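Local coordinates for lipase-esterase related protein (Clostridium acetobutylicum, PDB 3E0X) that is of unknown function but adopts the alpha/beta hydrolase fold and is probably a hydrolase, with ortho-xylene bound in its pocket in the crystal, at residues A[12-23]-A[39-49]. Numbering follows the deposited sequence.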
# COMPACT_ATOMS: atom_id res chain seq x y z
N ASN A 12 9.66 17.17 -5.23
CA ASN A 12 10.97 17.77 -5.39
C ASN A 12 11.91 16.70 -5.89
O ASN A 12 12.44 15.88 -5.11
CB ASN A 12 11.38 18.34 -4.04
CG ASN A 12 12.78 18.85 -4.03
OD1 ASN A 12 13.37 19.03 -5.09
ND2 ASN A 12 13.34 19.03 -2.83
N LYS A 13 12.11 16.66 -7.21
CA LYS A 13 12.78 15.52 -7.82
C LYS A 13 14.24 15.42 -7.44
O LYS A 13 14.86 14.36 -7.61
CB LYS A 13 12.58 15.54 -9.33
CG LYS A 13 11.13 15.37 -9.72
CD LYS A 13 10.97 15.36 -11.22
CE LYS A 13 9.52 15.18 -11.62
NZ LYS A 13 9.39 15.23 -13.10
N LYS A 14 14.79 16.53 -6.94
CA LYS A 14 16.19 16.61 -6.53
C LYS A 14 16.42 16.28 -5.06
O LYS A 14 17.56 16.28 -4.57
CB LYS A 14 16.77 18.01 -6.86
CG LYS A 14 16.38 19.11 -5.87
CD LYS A 14 16.94 20.48 -6.28
CE LYS A 14 16.43 21.60 -5.38
NZ LYS A 14 14.92 21.67 -5.35
N SER A 15 15.33 16.00 -4.34
CA SER A 15 15.43 15.65 -2.91
C SER A 15 16.29 14.38 -2.72
O SER A 15 16.20 13.45 -3.52
CB SER A 15 14.05 15.38 -2.31
OG SER A 15 14.16 14.87 -0.99
N PRO A 16 17.08 14.34 -1.63
CA PRO A 16 17.86 13.13 -1.31
C PRO A 16 16.96 11.99 -0.84
O PRO A 16 17.41 10.85 -0.78
CB PRO A 16 18.77 13.59 -0.16
CG PRO A 16 18.13 14.80 0.41
CD PRO A 16 17.33 15.45 -0.69
N ASN A 17 15.71 12.33 -0.53
CA ASN A 17 14.78 11.37 -0.00
C ASN A 17 13.74 11.01 -1.05
O ASN A 17 12.97 11.86 -1.54
CB ASN A 17 14.20 11.91 1.31
CG ASN A 17 15.26 12.64 2.15
OD1 ASN A 17 16.33 12.10 2.43
ND2 ASN A 17 14.96 13.88 2.51
N THR A 18 13.75 9.74 -1.43
CA THR A 18 12.86 9.22 -2.46
C THR A 18 11.78 8.40 -1.80
O THR A 18 12.08 7.52 -0.99
CB THR A 18 13.67 8.34 -3.47
OG1 THR A 18 14.61 9.16 -4.17
CG2 THR A 18 12.77 7.65 -4.45
N LEU A 19 10.52 8.69 -2.14
CA LEU A 19 9.41 7.94 -1.60
C LEU A 19 8.78 7.20 -2.76
O LEU A 19 8.35 7.82 -3.76
CB LEU A 19 8.39 8.88 -0.99
CG LEU A 19 8.83 9.88 0.09
CD1 LEU A 19 7.63 10.68 0.68
CD2 LEU A 19 9.61 9.24 1.19
N LEU A 20 8.72 5.88 -2.63
CA LEU A 20 8.11 5.05 -3.67
C LEU A 20 6.79 4.53 -3.09
O LEU A 20 6.79 3.78 -2.10
CB LEU A 20 9.06 3.91 -4.05
CG LEU A 20 8.53 2.94 -5.11
CD1 LEU A 20 8.23 3.62 -6.41
CD2 LEU A 20 9.51 1.82 -5.35
N PHE A 21 5.67 4.93 -3.71
CA PHE A 21 4.33 4.62 -3.22
C PHE A 21 3.78 3.43 -3.96
O PHE A 21 3.76 3.42 -5.21
CB PHE A 21 3.38 5.81 -3.48
CG PHE A 21 3.76 7.09 -2.74
CD1 PHE A 21 3.02 7.52 -1.63
CD2 PHE A 21 4.82 7.90 -3.18
CE1 PHE A 21 3.34 8.73 -0.97
CE2 PHE A 21 5.13 9.09 -2.54
CZ PHE A 21 4.41 9.52 -1.44
N VAL A 22 3.24 2.48 -3.20
CA VAL A 22 2.66 1.27 -3.75
C VAL A 22 1.22 1.16 -3.25
O VAL A 22 0.96 1.02 -2.05
CB VAL A 22 3.43 0.03 -3.28
CG1 VAL A 22 2.79 -1.22 -3.85
CG2 VAL A 22 4.90 0.12 -3.69
N HIS A 23 0.29 1.19 -4.20
CA HIS A 23 -1.14 1.20 -3.89
C HIS A 23 -1.64 -0.19 -3.49
O HIS A 23 -0.87 -1.15 -3.41
CB HIS A 23 -1.91 1.72 -5.10
CG HIS A 23 -1.90 0.77 -6.24
ND1 HIS A 23 -1.07 0.89 -7.35
CD2 HIS A 23 -2.60 -0.37 -6.43
CE1 HIS A 23 -1.31 -0.12 -8.18
NE2 HIS A 23 -2.21 -0.91 -7.62
N LEU A 39 3.55 15.90 0.64
CA LEU A 39 4.89 15.30 0.58
C LEU A 39 5.73 15.89 -0.55
O LEU A 39 6.65 15.23 -1.08
CB LEU A 39 4.76 13.79 0.46
CG LEU A 39 4.15 13.13 1.70
CD1 LEU A 39 3.77 11.67 1.46
CD2 LEU A 39 5.11 13.27 2.89
N GLU A 40 5.43 17.13 -0.92
CA GLU A 40 6.03 17.80 -2.07
C GLU A 40 7.50 18.11 -1.93
O GLU A 40 8.18 18.37 -2.94
CB GLU A 40 5.25 19.08 -2.40
CG GLU A 40 3.99 18.79 -3.14
CD GLU A 40 3.32 20.03 -3.66
OE1 GLU A 40 4.04 21.00 -4.00
OE2 GLU A 40 2.07 20.02 -3.74
N ASP A 41 8.03 18.04 -0.71
CA ASP A 41 9.45 18.30 -0.48
C ASP A 41 10.32 17.08 -0.79
O ASP A 41 11.56 17.15 -0.74
CB ASP A 41 9.71 18.76 0.97
CG ASP A 41 9.34 20.24 1.20
OD1 ASP A 41 9.40 21.03 0.24
OD2 ASP A 41 9.01 20.62 2.35
N TYR A 42 9.66 15.96 -1.09
CA TYR A 42 10.36 14.71 -1.36
C TYR A 42 10.25 14.29 -2.82
O TYR A 42 9.43 14.81 -3.57
CB TYR A 42 9.79 13.62 -0.47
CG TYR A 42 9.71 14.02 0.98
CD1 TYR A 42 10.84 14.44 1.68
CD2 TYR A 42 8.49 13.99 1.66
CE1 TYR A 42 10.77 14.81 3.02
CE2 TYR A 42 8.41 14.35 2.99
CZ TYR A 42 9.54 14.75 3.67
OH TYR A 42 9.41 15.09 4.99
N ASN A 43 11.12 13.37 -3.22
CA ASN A 43 11.15 12.89 -4.59
C ASN A 43 10.14 11.75 -4.65
O ASN A 43 10.43 10.65 -4.19
CB ASN A 43 12.56 12.42 -4.94
CG ASN A 43 12.65 11.83 -6.32
OD1 ASN A 43 11.98 12.29 -7.25
ND2 ASN A 43 13.48 10.79 -6.47
N CYS A 44 8.95 12.02 -5.19
CA CYS A 44 7.83 11.07 -5.09
C CYS A 44 7.63 10.29 -6.38
O CYS A 44 7.44 10.87 -7.47
CB CYS A 44 6.53 11.81 -4.75
SG CYS A 44 6.53 12.66 -3.14
N ILE A 45 7.62 8.97 -6.24
CA ILE A 45 7.43 8.06 -7.37
C ILE A 45 6.23 7.20 -7.02
O ILE A 45 6.24 6.52 -6.01
CB ILE A 45 8.70 7.17 -7.61
CG1 ILE A 45 9.94 8.05 -7.86
CG2 ILE A 45 8.48 6.27 -8.80
CD1 ILE A 45 11.30 7.29 -7.76
N LEU A 46 5.18 7.27 -7.84
CA LEU A 46 3.95 6.53 -7.55
C LEU A 46 3.78 5.49 -8.63
O LEU A 46 3.68 5.83 -9.79
CB LEU A 46 2.73 7.47 -7.47
CG LEU A 46 3.01 8.52 -6.37
CD1 LEU A 46 3.48 9.82 -6.98
CD2 LEU A 46 1.84 8.71 -5.40
N LEU A 47 3.78 4.21 -8.24
CA LEU A 47 3.78 3.06 -9.14
C LEU A 47 2.37 2.56 -9.45
O LEU A 47 1.55 2.52 -8.53
CB LEU A 47 4.52 1.93 -8.39
CG LEU A 47 5.33 0.88 -9.11
CD1 LEU A 47 6.22 1.54 -10.16
CD2 LEU A 47 6.16 0.05 -8.12
N ASP A 48 2.09 2.13 -10.68
CA ASP A 48 0.92 1.29 -10.93
C ASP A 48 1.39 -0.16 -10.95
O ASP A 48 2.28 -0.55 -11.75
CB ASP A 48 0.25 1.64 -12.27
CG ASP A 48 -0.73 2.81 -12.18
OD1 ASP A 48 -1.34 3.04 -11.10
OD2 ASP A 48 -0.94 3.47 -13.22
N LEU A 49 0.81 -0.99 -10.09
CA LEU A 49 1.14 -2.42 -10.12
C LEU A 49 0.64 -3.04 -11.42
O LEU A 49 -0.31 -2.55 -12.02
CB LEU A 49 0.53 -3.15 -8.91
CG LEU A 49 1.02 -2.72 -7.53
CD1 LEU A 49 0.16 -3.34 -6.42
CD2 LEU A 49 2.51 -3.10 -7.41
O HOH W 1 0.97 3.47 -6.11
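F21 lies beside L46 where strands 18-22 and 43-47 run parallel in the central sheet of the alpha/beta hydrolase fold. With CG beside its own backbone N (chi1 -63°), the F21 ring takes L46 CD2 over one face, a CH-pi contact 4.0 Å from the ring centroid. L39 CD1 and I45 O meet the edge of this ring, and C44 SG makes a sulfur-aromatic contact there, 5.1 Å from the centroid. Further along the same face, L19 CD1 crosses to Y42 CD2 at 3.6 Å. L20 and I45 occupy the other face, L20 CD1 against I45 CG2; helix 63-76 packs on L20 there. Five backbone hydrogen bonds zip the strands, from N43 N to L47 N, and a water bridges F21 O and L47 O. Past V22, L49 CD1 sits over the H23 ring, 28° off its normal, while H23 ND1 gives L47 O a weak hydrogen bond of 3.3 Å. The side chain of H23 lies about 7 Å from the bound ortho-xylene. At the start of the strands N43 extends alongside T18: its OD1 is bonded to H9 of edge strand 7-11, and ND2 donates to T18 OG1 at 3.0 Å, nearly in the amide plane.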